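Local coordinates for protein AlyGC (Glaciecola chathamensis, PDB 5GKD) that cleaves the polysaccharide alginate as a calcium-binding lyase of polysaccharide lyase family 6, probably by beta-elimination, at residues S104-V109 against D136-V141; E320-A325 against D353-F358; N449-A454 against Y471-I476; Q540-L545 against F571-E576. One frame throughout, in Å; residues are numbered along the deposited sequence.

Interaction 1. Residues S104-V109 against D136-V141; sequences SRVTQV and DHNHLV
Arg105 reaches Asp136 with a fully extended side chain that crosses the carboxylate at about a right angle. CB carries the chain off the strand, CG stands anti to the backbone N (chi1 178°), CG and CD pass Asp136 OD1 at van der Waals range, then NE bonds to Asp136 OD1 at 2.8 Å and NH1 to Asp136 OD2 at 2.9 Å. This side-on, two-nitrogen salt bridge suits arginine, since a lysine has a single nitrogen to offer. Both oxygens are met on the syn side, though out of the carboxylate plane. The anti lone pair of Asp136 OD2 takes the ND1-H of His137 (2.8 Å); with Arg105 this probably offsets the buried charge. These are neighbouring parallel strands in successive turns of a right-handed beta-helix, as in chondroitinase B, at a corner where the chain bends. There the amide of Asn138 stands in for a peptide: its ND2 bonds Val106 O (3.0 Å) from above the carbonyl plane, whereas Asp136 N reaches that oxygen nearly end-on to the C=O, and its OD1 accepts from Val109 N at 2.8 Å. Past the corner His139 N donates to Val109 O at 3.1 Å.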
loop_
_atom_site.group_PDB
_atom_site.type_symbol
_atom_site.label_atom_id
_atom_site.label_comp_id
_atom_site.label_asym_id
_atom_site.label_seq_id
_atom_site.Cartn_x
_atom_site.Cartn_y
_atom_site.Cartn_z
ATOM N N SER A 104 -4.755 -42.149 -0.839
ATOM C CA SER A 104 -4.622 -41.476 -2.120
ATOM C C SER A 104 -3.213 -40.927 -2.267
ATOM O O SER A 104 -2.490 -40.726 -1.291
ATOM C CB SER A 104 -5.655 -40.359 -2.255
ATOM O OG SER A 104 -6.950 -40.919 -2.249
ATOM N N ARG A 105 -2.820 -40.683 -3.503
ATOM C CA ARG A 105 -1.424 -40.402 -3.792
ATOM C C ARG A 105 -1.314 -39.267 -4.798
ATOM O O ARG A 105 -2.030 -39.250 -5.803
ATOM C CB ARG A 105 -0.746 -41.662 -4.318
ATOM C CG ARG A 105 0.691 -41.488 -4.700
ATOM C CD ARG A 105 1.263 -42.795 -5.215
ATOM N NE ARG A 105 2.668 -42.675 -5.562
ATOM C CZ ARG A 105 3.347 -43.598 -6.232
ATOM N NH1 ARG A 105 4.633 -43.421 -6.504
ATOM N NH2 ARG A 105 2.734 -44.713 -6.605
ATOM N N VAL A 106 -0.440 -38.308 -4.514
ATOM C CA VAL A 106 -0.058 -37.285 -5.476
ATOM C C VAL A 106 1.421 -37.481 -5.754
ATOM O O VAL A 106 2.240 -37.391 -4.835
ATOM C CB VAL A 106 -0.332 -35.865 -4.954
ATOM C CG1 VAL A 106 0.225 -34.818 -5.922
ATOM C CG2 VAL A 106 -1.805 -35.654 -4.704
ATOM N N THR A 107 1.765 -37.757 -7.005
ATOM C CA THR A 107 3.130 -38.102 -7.364
ATOM C C THR A 107 3.482 -37.445 -8.690
ATOM O O THR A 107 2.636 -37.318 -9.572
ATOM C CB THR A 107 3.338 -39.629 -7.446
ATOM O OG1 THR A 107 4.702 -39.930 -7.772
ATOM C CG2 THR A 107 2.403 -40.264 -8.496
ATOM N N GLN A 108 4.721 -36.980 -8.802
ATOM C CA GLN A 108 5.214 -36.421 -10.048
ATOM C C GLN A 108 4.381 -35.221 -10.487
ATOM O O GLN A 108 3.991 -35.097 -11.649
ATOM C CB GLN A 108 5.264 -37.490 -11.148
ATOM C CG GLN A 108 6.210 -38.656 -10.845
ATOM C CD GLN A 108 6.572 -39.446 -12.093
ATOM O OE1 GLN A 108 6.960 -38.870 -13.091
ATOM N NE2 GLN A 108 6.445 -40.763 -12.033
ATOM N N VAL A 109 4.102 -34.322 -9.554
ATOM C CA VAL A 109 3.565 -33.041 -9.971
ATOM C C VAL A 109 4.486 -31.920 -9.508
ATOM O O VAL A 109 5.120 -31.976 -8.448
ATOM C CB VAL A 109 2.097 -32.789 -9.548
ATOM C CG1 VAL A 109 1.406 -34.031 -9.077
ATOM C CG2 VAL A 109 1.941 -31.612 -8.611
ATOM N N ASP A 136 4.704 -37.932 -3.031
ATOM C CA ASP A 136 6.034 -38.423 -3.373
ATOM C C ASP A 136 6.466 -38.004 -4.774
ATOM O O ASP A 136 5.641 -37.802 -5.666
ATOM C CB ASP A 136 6.091 -39.949 -3.279
ATOM C CG ASP A 136 5.269 -40.610 -4.364
ATOM O OD1 ASP A 136 4.058 -40.752 -4.159
ATOM O OD2 ASP A 136 5.819 -40.957 -5.432
ATOM N N HIS A 137 7.792 -37.902 -4.958
ATOM C CA HIS A 137 8.405 -37.574 -6.247
ATOM C C HIS A 137 7.798 -36.305 -6.847
ATOM O O HIS A 137 7.622 -36.187 -8.058
ATOM C CB HIS A 137 8.316 -38.755 -7.229
ATOM C CG HIS A 137 9.093 -39.967 -6.789
ATOM N ND1 HIS A 137 8.557 -40.945 -5.971
ATOM C CD2 HIS A 137 10.375 -40.343 -7.032
ATOM C CE1 HIS A 137 9.470 -41.872 -5.736
ATOM N NE2 HIS A 137 10.580 -41.532 -6.366
ATOM N N ASN A 138 7.500 -35.331 -5.996
ATOM C CA ASN A 138 6.999 -34.045 -6.455
ATOM C C ASN A 138 8.113 -32.993 -6.426
ATOM O O ASN A 138 9.224 -33.228 -5.931
ATOM C CB ASN A 138 5.787 -33.622 -5.615
ATOM C CG ASN A 138 4.652 -34.605 -5.728
ATOM O OD1 ASN A 138 4.104 -34.815 -6.816
ATOM N ND2 ASN A 138 4.293 -35.232 -4.613
ATOM N N HIS A 139 7.802 -31.821 -6.980
ATOM C CA HIS A 139 8.805 -30.785 -7.244
ATOM C C HIS A 139 8.152 -29.433 -6.955
ATOM O O HIS A 139 7.363 -28.937 -7.769
ATOM C CB HIS A 139 9.290 -30.913 -8.685
ATOM C CG HIS A 139 10.253 -29.859 -9.136
ATOM N ND1 HIS A 139 11.395 -30.165 -9.848
ATOM C CD2 HIS A 139 10.214 -28.507 -9.053
ATOM C CE1 HIS A 139 12.037 -29.050 -10.150
ATOM N NE2 HIS A 139 11.336 -28.029 -9.687
ATOM N N LEU A 140 8.473 -28.851 -5.795
ATOM C CA LEU A 140 7.895 -27.595 -5.335
ATOM C C LEU A 140 8.993 -26.554 -5.189
ATOM O O LEU A 140 9.856 -26.679 -4.314
ATOM C CB LEU A 140 7.179 -27.769 -4.000
ATOM C CG LEU A 140 6.260 -28.980 -3.951
ATOM C CD1 LEU A 140 5.606 -29.101 -2.588
ATOM C CD2 LEU A 140 5.216 -28.836 -5.051
ATOM N N VAL A 141 8.923 -25.494 -5.986
ATOM C CA VAL A 141 9.966 -24.483 -5.976
ATOM C C VAL A 141 9.354 -23.090 -6.066
ATOM O O VAL A 141 8.374 -22.861 -6.784
ATOM C CB VAL A 141 10.977 -24.725 -7.118
ATOM C CG1 VAL A 141 10.277 -24.660 -8.471
ATOM C CG2 VAL A 141 12.116 -23.750 -7.018
#

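Interaction 2. Residues E320-A325 against D353-F358; sequences EHIQFA and DGITAF
Two parallel strands on one face of the N-terminal beta-helix meet here, 355-357 being the outermost of its row, with Ile322 opposite Ile355 and Gln323 opposite Thr356. Four backbone bonds join them, beginning with Ile322 N to Gly354 O (2.9 Å) and ending with Phe358 N to Phe324 O (3.0 Å). Gly354 suits its place: its phi is positive, and a CB would collide with Glu320 O. On the face bearing the isoleucines, Ile322 CB packs on Ile355 CG1, while Ile355 CG2 touches the edge of the Phe324 ring at CE2 (3.6 Å). The other face carries Gln323 and Thr356, and the Phe358 ring beyond the strand comes up against Gln323. With its CG beside the backbone N (chi1 -60°), Gln323 crosses that ring obliquely, CG at its edge and OE1 3.3 Å from Phe358 CE2. Thr356 CG2 sits over one ring face. With only a methyl group at Gln323, as in alanine, the Phe358 rim is likely to lose its amide neighbour and the ring to gain room to shift. A water lies among Gly354 O, Thr356 OG1 and His321 ND1. Apolar contacts thus mark the isoleucine face, mixed amide, aromatic and water contacts the Gln323 face, and backbone bonds fix the alignment.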
loop_
_atom_site.group_PDB
_atom_site.type_symbol
_atom_site.label_atom_id
_atom_site.label_comp_id
_atom_site.label_asym_id
_atom_site.label_seq_id
_atom_site.Cartn_x
_atom_site.Cartn_y
_atom_site.Cartn_z
ATOM N N GLU A 320 29.189 -24.447 14.055
ATOM C CA GLU A 320 29.739 -23.354 14.841
ATOM C C GLU A 320 29.044 -23.211 16.185
ATOM O O GLU A 320 29.688 -22.821 17.159
ATOM C CB GLU A 320 29.682 -22.053 14.042
ATOM C CG GLU A 320 30.503 -22.158 12.757
ATOM C CD GLU A 320 30.576 -20.878 11.942
ATOM O OE1 GLU A 320 30.088 -19.817 12.398
ATOM O OE2 GLU A 320 31.147 -20.942 10.831
ATOM N N HIS A 321 27.757 -23.538 16.289
ATOM C CA HIS A 321 27.062 -23.347 17.555
ATOM C C HIS A 321 26.241 -24.572 17.932
ATOM O O HIS A 321 25.380 -25.015 17.165
ATOM C CB HIS A 321 26.192 -22.090 17.514
ATOM C CG HIS A 321 26.984 -20.832 17.342
ATOM N ND1 HIS A 321 27.633 -20.216 18.388
ATOM C CD2 HIS A 321 27.264 -20.097 16.243
ATOM C CE1 HIS A 321 28.266 -19.146 17.945
ATOM N NE2 HIS A 321 28.060 -19.053 16.646
ATOM N N ILE A 322 26.518 -25.104 19.120
ATOM C CA ILE A 322 25.693 -26.089 19.798
ATOM C C ILE A 322 25.223 -25.416 21.074
ATOM O O ILE A 322 26.039 -25.124 21.954
ATOM C CB ILE A 322 26.463 -27.379 20.124
ATOM C CG1 ILE A 322 26.904 -28.114 18.857
ATOM C CG2 ILE A 322 25.628 -28.278 21.017
ATOM C CD1 ILE A 322 27.832 -29.292 19.167
ATOM N N GLN A 323 23.923 -25.173 21.202
ATOM C CA GLN A 323 23.429 -24.314 22.266
ATOM C C GLN A 323 22.437 -25.066 23.137
ATOM O O GLN A 323 21.422 -25.573 22.648
ATOM C CB GLN A 323 22.842 -23.034 21.676
ATOM C CG GLN A 323 23.900 -22.273 20.885
ATOM C CD GLN A 323 23.606 -20.780 20.706
ATOM O OE1 GLN A 323 22.486 -20.320 20.900
ATOM N NE2 GLN A 323 24.629 -20.022 20.334
ATOM N N PHE A 324 22.742 -25.147 24.430
ATOM C CA PHE A 324 21.894 -25.812 25.403
ATOM C C PHE A 324 21.197 -24.763 26.252
ATOM O O PHE A 324 21.778 -23.721 26.571
ATOM C CB PHE A 324 22.707 -26.755 26.298
ATOM C CG PHE A 324 23.434 -27.841 25.550
ATOM C CD1 PHE A 324 22.737 -28.886 24.965
ATOM C CD2 PHE A 324 24.807 -27.851 25.482
ATOM C CE1 PHE A 324 23.412 -29.906 24.303
ATOM C CE2 PHE A 324 25.483 -28.873 24.827
ATOM C CZ PHE A 324 24.785 -29.895 24.239
ATOM N N ALA A 325 19.952 -25.053 26.621
ATOM C CA ALA A 325 19.087 -24.112 27.327
ATOM C C ALA A 325 18.913 -22.801 26.556
ATOM O O ALA A 325 18.705 -21.741 27.147
ATOM C CB ALA A 325 19.604 -23.854 28.740
ATOM N N ASP A 353 34.745 -26.398 20.929
ATOM C CA ASP A 353 33.714 -27.381 20.634
ATOM C C ASP A 353 32.399 -26.744 20.181
ATOM O O ASP A 353 31.455 -27.470 19.871
ATOM C CB ASP A 353 33.492 -28.292 21.845
ATOM C CG ASP A 353 32.982 -27.554 23.067
ATOM O OD1 ASP A 353 32.825 -26.316 23.034
ATOM O OD2 ASP A 353 32.748 -28.226 24.088
ATOM N N GLY A 354 32.321 -25.417 20.127
ATOM C CA GLY A 354 31.139 -24.702 19.711
ATOM C C GLY A 354 30.003 -24.670 20.714
ATOM O O GLY A 354 28.950 -24.103 20.407
ATOM N N ILE A 355 30.186 -25.221 21.909
ATOM C CA ILE A 355 29.088 -25.383 22.854
ATOM C C ILE A 355 28.946 -24.135 23.713
ATOM O O ILE A 355 29.936 -23.606 24.233
ATOM C CB ILE A 355 29.304 -26.623 23.728
ATOM C CG1 ILE A 355 29.182 -27.890 22.882
ATOM C CG2 ILE A 355 28.335 -26.623 24.881
ATOM C CD1 ILE A 355 29.714 -29.144 23.582
ATOM N N THR A 356 27.705 -23.669 23.869
ATOM C CA THR A 356 27.380 -22.619 24.821
ATOM C C THR A 356 26.174 -23.061 25.639
ATOM O O THR A 356 25.150 -23.448 25.073
ATOM C CB THR A 356 27.067 -21.288 24.123
ATOM O OG1 THR A 356 28.150 -20.917 23.267
ATOM C CG2 THR A 356 26.850 -20.177 25.154
ATOM N N ALA A 357 26.279 -22.989 26.962
ATOM C CA ALA A 357 25.139 -23.223 27.838
ATOM C C ALA A 357 24.603 -21.885 28.334
ATOM O O ALA A 357 25.375 -21.022 28.767
ATOM C CB ALA A 357 25.514 -24.116 29.023
ATOM N N PHE A 358 23.284 -21.716 28.276
ATOM C CA PHE A 358 22.642 -20.469 28.661
ATOM C C PHE A 358 21.889 -20.580 29.983
ATOM O O PHE A 358 21.284 -19.598 30.430
ATOM C CB PHE A 358 21.714 -19.997 27.529
ATOM C CG PHE A 358 22.453 -19.614 26.268
ATOM C CD1 PHE A 358 22.945 -18.337 26.104
ATOM C CD2 PHE A 358 22.685 -20.543 25.275
ATOM C CE1 PHE A 358 23.646 -17.977 24.960
ATOM C CE2 PHE A 358 23.378 -20.195 24.120
ATOM C CZ PHE A 358 23.861 -18.907 23.963
HETATM O O HOH W 1 27.669 -22.015 21.069
#

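Interaction 3. Residues N449-A454 against Y471-I476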
loop_
_atom_site.group_PDB
_atom_site.type_symbol
_atom_site.label_atom_id
_atom_site.label_comp_id
_atom_site.label_asym_id
_atom_site.label_seq_id
_atom_site.Cartn_x
_atom_site.Cartn_y
_atom_site.Cartn_z
ATOM N N ASN A 449 15.620 10.344 -23.079
ATOM C CA ASN A 449 14.911 9.089 -23.237
ATOM C C ASN A 449 15.790 7.972 -23.648
ATOM O O ASN A 449 15.354 6.914 -23.958
ATOM C CB ASN A 449 13.851 9.251 -24.283
ATOM C CG ASN A 449 12.607 9.858 -23.740
ATOM O OD1 ASN A 449 11.549 9.685 -24.301
ATOM N ND2 ASN A 449 12.722 10.579 -22.652
ATOM N N THR A 450 17.058 8.220 -23.653
ATOM C CA THR A 450 17.974 7.183 -24.102
ATOM C C THR A 450 18.163 6.095 -23.050
ATOM O O THR A 450 18.446 4.941 -23.389
ATOM C CB THR A 450 19.311 7.821 -24.455
ATOM O OG1 THR A 450 20.283 6.800 -24.674
ATOM C CG2 THR A 450 19.770 8.718 -23.322
ATOM N N LEU A 451 18.014 6.448 -21.778
ATOM C CA LEU A 451 18.106 5.476 -20.698
ATOM C C LEU A 451 16.815 4.672 -20.580
ATOM O O LEU A 451 16.851 3.454 -20.390
ATOM C CB LEU A 451 18.417 6.216 -19.397
ATOM C CG LEU A 451 18.951 5.481 -18.181
ATOM C CD1 LEU A 451 20.157 4.678 -18.576
ATOM C CD2 LEU A 451 19.315 6.495 -17.120
ATOM N N PHE A 452 15.673 5.348 -20.710
ATOM C CA PHE A 452 14.383 4.677 -20.770
ATOM C C PHE A 452 14.364 3.605 -21.846
ATOM O O PHE A 452 13.844 2.507 -21.633
ATOM C CB PHE A 452 13.291 5.718 -21.021
ATOM C CG PHE A 452 11.896 5.154 -21.070
ATOM C CD1 PHE A 452 11.364 4.675 -22.263
ATOM C CD2 PHE A 452 11.103 5.138 -19.930
ATOM C CE1 PHE A 452 10.079 4.159 -22.312
ATOM C CE2 PHE A 452 9.813 4.630 -19.970
ATOM C CZ PHE A 452 9.297 4.142 -21.165
ATOM N N ASP A 453 14.920 3.907 -23.018
ATOM C CA ASP A 453 14.882 2.946 -24.108
ATOM C C ASP A 453 15.903 1.839 -23.911
ATOM O O ASP A 453 15.626 0.682 -24.226
ATOM C CB ASP A 453 15.103 3.655 -25.447
ATOM C CG ASP A 453 13.966 4.595 -25.800
ATOM O OD1 ASP A 453 12.810 4.297 -25.441
ATOM O OD2 ASP A 453 14.227 5.638 -26.433
ATOM N N ALA A 454 17.084 2.160 -23.384
ATOM C CA ALA A 454 18.081 1.113 -23.172
ATOM C C ALA A 454 17.623 0.121 -22.108
ATOM O O ALA A 454 17.803 -1.093 -22.261
ATOM C CB ALA A 454 19.422 1.729 -22.786
ATOM N N TYR A 471 22.171 12.678 -19.137
ATOM C CA TYR A 471 21.017 11.808 -19.372
ATOM C C TYR A 471 19.806 12.434 -18.703
ATOM O O TYR A 471 19.672 12.375 -17.478
ATOM C CB TYR A 471 21.269 10.405 -18.841
ATOM C CG TYR A 471 22.384 9.704 -19.555
ATOM C CD1 TYR A 471 23.710 9.939 -19.211
ATOM C CD2 TYR A 471 22.121 8.816 -20.580
ATOM C CE1 TYR A 471 24.733 9.301 -19.861
ATOM C CE2 TYR A 471 23.140 8.179 -21.243
ATOM C CZ TYR A 471 24.441 8.423 -20.884
ATOM O OH TYR A 471 25.461 7.778 -21.542
ATOM N N TRP A 472 18.940 13.040 -19.501
ATOM C CA TRP A 472 17.734 13.673 -18.995
ATOM C C TRP A 472 16.618 12.638 -19.000
ATOM O O TRP A 472 16.456 11.896 -19.972
ATOM C CB TRP A 472 17.375 14.897 -19.845
ATOM C CG TRP A 472 18.375 15.999 -19.662
ATOM C CD1 TRP A 472 19.563 16.136 -20.304
ATOM C CD2 TRP A 472 18.295 17.086 -18.728
ATOM N NE1 TRP A 472 20.232 17.251 -19.840
ATOM C CE2 TRP A 472 19.473 17.851 -18.874
ATOM C CE3 TRP A 472 17.340 17.489 -17.790
ATOM C CZ2 TRP A 472 19.718 18.993 -18.121
ATOM C CZ3 TRP A 472 17.580 18.623 -17.048
ATOM C CH2 TRP A 472 18.762 19.366 -17.216
ATOM N N VAL A 473 15.867 12.568 -17.909
ATOM C CA VAL A 473 14.943 11.462 -17.686
ATOM C C VAL A 473 13.564 12.047 -17.434
ATOM O O VAL A 473 13.253 12.464 -16.314
ATOM C CB VAL A 473 15.392 10.559 -16.534
ATOM C CG1 VAL A 473 14.397 9.448 -16.332
ATOM C CG2 VAL A 473 16.759 9.980 -16.842
ATOM N N SER A 474 12.739 12.083 -18.476
ATOM C CA SER A 474 11.386 12.606 -18.410
ATOM C C SER A 474 10.348 11.540 -18.097
ATOM O O SER A 474 9.177 11.877 -17.907
ATOM C CB SER A 474 11.021 13.278 -19.740
ATOM O OG SER A 474 11.380 12.445 -20.825
ATOM N N LYS A 475 10.740 10.274 -18.046
ATOM C CA LYS A 475 9.814 9.181 -17.796
ATOM C C LYS A 475 10.422 8.248 -16.764
ATOM O O LYS A 475 11.619 7.952 -16.818
ATOM C CB LYS A 475 9.498 8.419 -19.082
ATOM C CG LYS A 475 8.698 9.252 -20.066
ATOM C CD LYS A 475 8.310 8.481 -21.323
ATOM C CE LYS A 475 9.526 8.181 -22.201
ATOM N NZ LYS A 475 9.148 7.564 -23.519
ATOM N N ILE A 476 9.590 7.795 -15.823
ATOM C CA ILE A 476 10.063 6.910 -14.767
ATOM C C ILE A 476 10.745 5.691 -15.375
ATOM O O ILE A 476 10.260 5.104 -16.350
ATOM C CB ILE A 476 8.898 6.519 -13.851
ATOM C CG1 ILE A 476 8.456 7.729 -13.027
ATOM C CG2 ILE A 476 9.294 5.394 -12.927
ATOM C CD1 ILE A 476 7.276 7.432 -12.135
#
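Asn449 ND2 donates to Ser474 OG at 2.9 Å, the serine oxygen lying in the plane of the amide. The other end of the same amide, OD1, receives a weak bond from Lys475 NZ at 3.3 Å, so a single asparagine engages two consecutive residues of the turn after strand 469-473. Its positive phi of 66° is one that asparagine tolerates well, and it stands at the N-cap position without a side-chain cap. Lys475 bends at its third torsion (chi3 -69°), which carries its end over one face of Phe452: CE sits almost above the centre of the ring, 3.8 Å from the centroid, as a CH-pi contact, and NZ, 4.0 Å from the centroid, adds a cation-pi interaction. A long aliphatic chain ending in a charge fits this partly exposed spot. Ile476 O approaches the same ring at its edge, near CD2. Farther along, Thr450 CG2 rests against Tyr471 CD2 at 3.6 Å, and the buried Leu451 CD2 approaches Val473 CG2. Helix 450-457 packs at the N-terminal end of the second beta-helix, consistent with a cap on its first coils: Leu451 and Ala454 rest on strand 462-466, Thr450 and Ala454 on 441-444, while strand 469-473 continues the stack by pairing with 493-497.

Interaction 4. Residues Q540-L545 against F571-E576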
loop_
_atom_site.group_PDB
_atom_site.type_symbol
_atom_site.label_atom_id
_atom_site.label_comp_id
_atom_site.label_asym_id
_atom_site.label_seq_id
_atom_site.Cartn_x
_atom_site.Cartn_y
_atom_site.Cartn_z
ATOM N N GLN A 540 5.416 -9.198 -5.230
ATOM C CA GLN A 540 5.335 -10.648 -5.142
ATOM C C GLN A 540 6.650 -11.283 -4.738
ATOM O O GLN A 540 6.666 -12.442 -4.330
ATOM C CB GLN A 540 4.899 -11.213 -6.503
ATOM C CG GLN A 540 4.586 -12.694 -6.507
ATOM C CD GLN A 540 4.552 -13.283 -7.900
ATOM O OE1 GLN A 540 5.525 -13.182 -8.646
ATOM N NE2 GLN A 540 3.434 -13.918 -8.258
ATOM N N ARG A 541 7.735 -10.528 -4.792
ATOM C CA ARG A 541 9.079 -11.059 -4.907
ATOM C C ARG A 541 10.013 -10.119 -4.156
ATOM O O ARG A 541 9.733 -8.923 -4.048
ATOM C CB ARG A 541 9.415 -11.127 -6.400
ATOM C CG ARG A 541 10.560 -11.927 -6.839
ATOM C CD ARG A 541 10.493 -11.994 -8.332
ATOM N NE ARG A 541 9.424 -12.891 -8.756
ATOM C CZ ARG A 541 9.634 -14.050 -9.370
ATOM N NH1 ARG A 541 10.871 -14.436 -9.649
ATOM N NH2 ARG A 541 8.614 -14.817 -9.721
ATOM N N ASN A 542 11.116 -10.651 -3.638
ATOM C CA ASN A 542 12.136 -9.796 -3.031
ATOM C C ASN A 542 12.951 -9.081 -4.122
ATOM O O ASN A 542 12.825 -9.367 -5.310
ATOM C CB ASN A 542 13.073 -10.611 -2.130
ATOM C CG ASN A 542 12.334 -11.364 -1.026
ATOM O OD1 ASN A 542 11.226 -11.002 -0.645
ATOM N ND2 ASN A 542 12.959 -12.406 -0.503
ATOM N N TYR A 543 13.817 -8.154 -3.712
ATOM C CA TYR A 543 14.672 -7.454 -4.666
ATOM C C TYR A 543 16.044 -7.221 -4.045
ATOM O O TYR A 543 16.220 -7.309 -2.834
ATOM C CB TYR A 543 14.053 -6.112 -5.131
ATOM C CG TYR A 543 13.974 -5.089 -4.034
ATOM C CD1 TYR A 543 12.938 -5.113 -3.106
ATOM C CD2 TYR A 543 14.949 -4.127 -3.898
ATOM C CE1 TYR A 543 12.878 -4.194 -2.087
ATOM C CE2 TYR A 543 14.887 -3.190 -2.883
ATOM C CZ TYR A 543 13.858 -3.233 -1.978
ATOM O OH TYR A 543 13.824 -2.311 -0.964
ATOM N N ARG A 544 17.014 -6.904 -4.905
ATOM C CA ARG A 544 18.378 -6.573 -4.523
ATOM C C ARG A 544 18.734 -5.183 -5.045
ATOM O O ARG A 544 18.394 -4.829 -6.177
ATOM C CB ARG A 544 19.375 -7.607 -5.082
ATOM C CG ARG A 544 19.251 -9.001 -4.499
ATOM C CD ARG A 544 19.960 -10.046 -5.341
ATOM N NE ARG A 544 19.177 -10.434 -6.511
ATOM C CZ ARG A 544 19.710 -10.829 -7.664
ATOM N NH1 ARG A 544 21.028 -10.883 -7.799
ATOM N NH2 ARG A 544 18.930 -11.149 -8.681
ATOM N N LEU A 545 19.441 -4.402 -4.229
ATOM C CA LEU A 545 19.886 -3.068 -4.616
ATOM C C LEU A 545 21.339 -2.884 -4.189
ATOM O O LEU A 545 21.652 -2.992 -3.000
ATOM C CB LEU A 545 18.983 -1.992 -3.989
ATOM C CG LEU A 545 19.401 -0.527 -4.158
ATOM C CD1 LEU A 545 19.522 -0.168 -5.620
ATOM C CD2 LEU A 545 18.423 0.396 -3.452
ATOM N N PHE A 571 10.449 -6.201 0.257
ATOM C CA PHE A 571 11.542 -6.859 0.974
ATOM C C PHE A 571 12.797 -6.908 0.114
ATOM O O PHE A 571 12.804 -7.526 -0.955
ATOM C CB PHE A 571 11.150 -8.269 1.430
ATOM C CG PHE A 571 12.162 -8.891 2.375
ATOM C CD1 PHE A 571 12.085 -8.663 3.743
ATOM C CD2 PHE A 571 13.211 -9.672 1.887
ATOM C CE1 PHE A 571 13.027 -9.209 4.603
ATOM C CE2 PHE A 571 14.139 -10.223 2.747
ATOM C CZ PHE A 571 14.050 -9.995 4.103
ATOM N N ALA A 572 13.859 -6.253 0.586
ATOM C CA ALA A 572 15.168 -6.323 -0.046
ATOM C C ALA A 572 15.993 -7.454 0.563
ATOM O O ALA A 572 16.316 -7.421 1.753
ATOM C CB ALA A 572 15.909 -4.994 0.101
ATOM N N ASP A 573 16.342 -8.453 -0.257
ATOM C CA ASP A 573 17.339 -9.440 0.159
ATOM C C ASP A 573 18.634 -8.762 0.613
ATOM O O ASP A 573 19.293 -9.230 1.545
ATOM C CB ASP A 573 17.618 -10.430 -0.974
ATOM C CG ASP A 573 16.557 -11.551 -1.064
ATOM O OD1 ASP A 573 16.220 -12.149 -0.039
ATOM O OD2 ASP A 573 16.082 -11.866 -2.166
ATOM N N TYR A 574 19.017 -7.659 -0.033
ATOM C CA TYR A 574 20.036 -6.789 0.539
ATOM C C TYR A 574 19.981 -5.432 -0.131
ATOM O O TYR A 574 19.572 -5.303 -1.288
ATOM C CB TYR A 574 21.463 -7.358 0.420
ATOM C CG TYR A 574 21.970 -7.591 -0.987
ATOM C CD1 TYR A 574 22.507 -6.551 -1.751
ATOM C CD2 TYR A 574 21.939 -8.857 -1.544
ATOM C CE1 TYR A 574 22.977 -6.788 -3.047
ATOM C CE2 TYR A 574 22.399 -9.096 -2.820
ATOM C CZ TYR A 574 22.912 -8.072 -3.565
ATOM O OH TYR A 574 23.370 -8.365 -4.824
ATOM N N ILE A 575 20.408 -4.430 0.623
ATOM C CA ILE A 575 20.738 -3.109 0.116
ATOM C C ILE A 575 22.189 -2.862 0.496
ATOM O O ILE A 575 22.539 -2.924 1.680
ATOM C CB ILE A 575 19.817 -2.027 0.699
ATOM C CG1 ILE A 575 18.377 -2.287 0.267
ATOM C CG2 ILE A 575 20.243 -0.648 0.254
ATOM C CD1 ILE A 575 17.367 -1.522 1.079
ATOM N N GLU A 576 23.039 -2.623 -0.498
ATOM C CA GLU A 576 24.466 -2.438 -0.261
ATOM C C GLU A 576 24.955 -1.140 -0.891
ATOM O O GLU A 576 24.788 -0.931 -2.095
ATOM C CB GLU A 576 25.270 -3.610 -0.811
ATOM C CG GLU A 576 26.502 -3.863 0.023
ATOM C CD GLU A 576 27.635 -4.452 -0.759
ATOM O OE1 GLU A 576 28.600 -4.917 -0.112
ATOM O OE2 GLU A 576 27.555 -4.447 -2.009
HETATM O O HOH W 2 9.825 -6.821 -2.575
HETATM O O HOH W 3 23.344 -10.679 -5.926
#
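Strands 543-548 and 572-578 are parallel neighbours in the C-terminal beta-helix, and their first residues meet here. Tyr543 N donates to Phe571 O (3.0 Å), and farther along Leu545 N bonds Tyr574 O and Glu576 N bonds Leu545 O. The Tyr543 ring is placed by a chi1 of 67°, which sets CG between the backbone N and carbonyl carbon and swings the ring across to the next strand. Ala572 CB sits over its face, toward the rim and 3.4 Å from Tyr543 CZ, and so small a methyl leaves room for the ring. Cutting Tyr543 back to an alanine would probably open a gap over Ala572 CB in the interior. Such inward-facing side chains, stacked from coil to coil, fill the interior of a beta-helix; Leu545 and Ile575 continue the row. On the opposite face Arg544 crosses the Tyr574 ring, with CB over it and CG 3.6 Å from Tyr574 CE2. A water joins Arg544 NH1 to Tyr574 OH, while the guanidinium also reaches Val434 O and Phe436. At the bend, Asn542 ND2 bonds Asp573 OD1 only weakly (3.3 Å); the amide's stronger partners are Lys119 and Ile176 in the N-terminal half.

Overall arrangement
Interactions 1, 2 and 4 each join parallel strands of successive coils, the first two in the N-terminal beta-helix and the last in the C-terminal one. Interaction 3 instead sets a helix against a strand near the start of the second beta-helix, about 24 Å from interaction 4 between centres and in the same strand system. Interactions 1 and 4 are buried, whereas 2 and 3 are partly exposed. Place and chemistry do not simply coincide: interaction 1 buries a salt bridge and an asparagine at a corner, interaction 4 combines backbone bonds with CH-pi and aliphatic contacts, interaction 2 is mainly backbone pairing, and interaction 3 rests on side chains. Interactions 2 and 3 lie on opposite sides of the chain's centre.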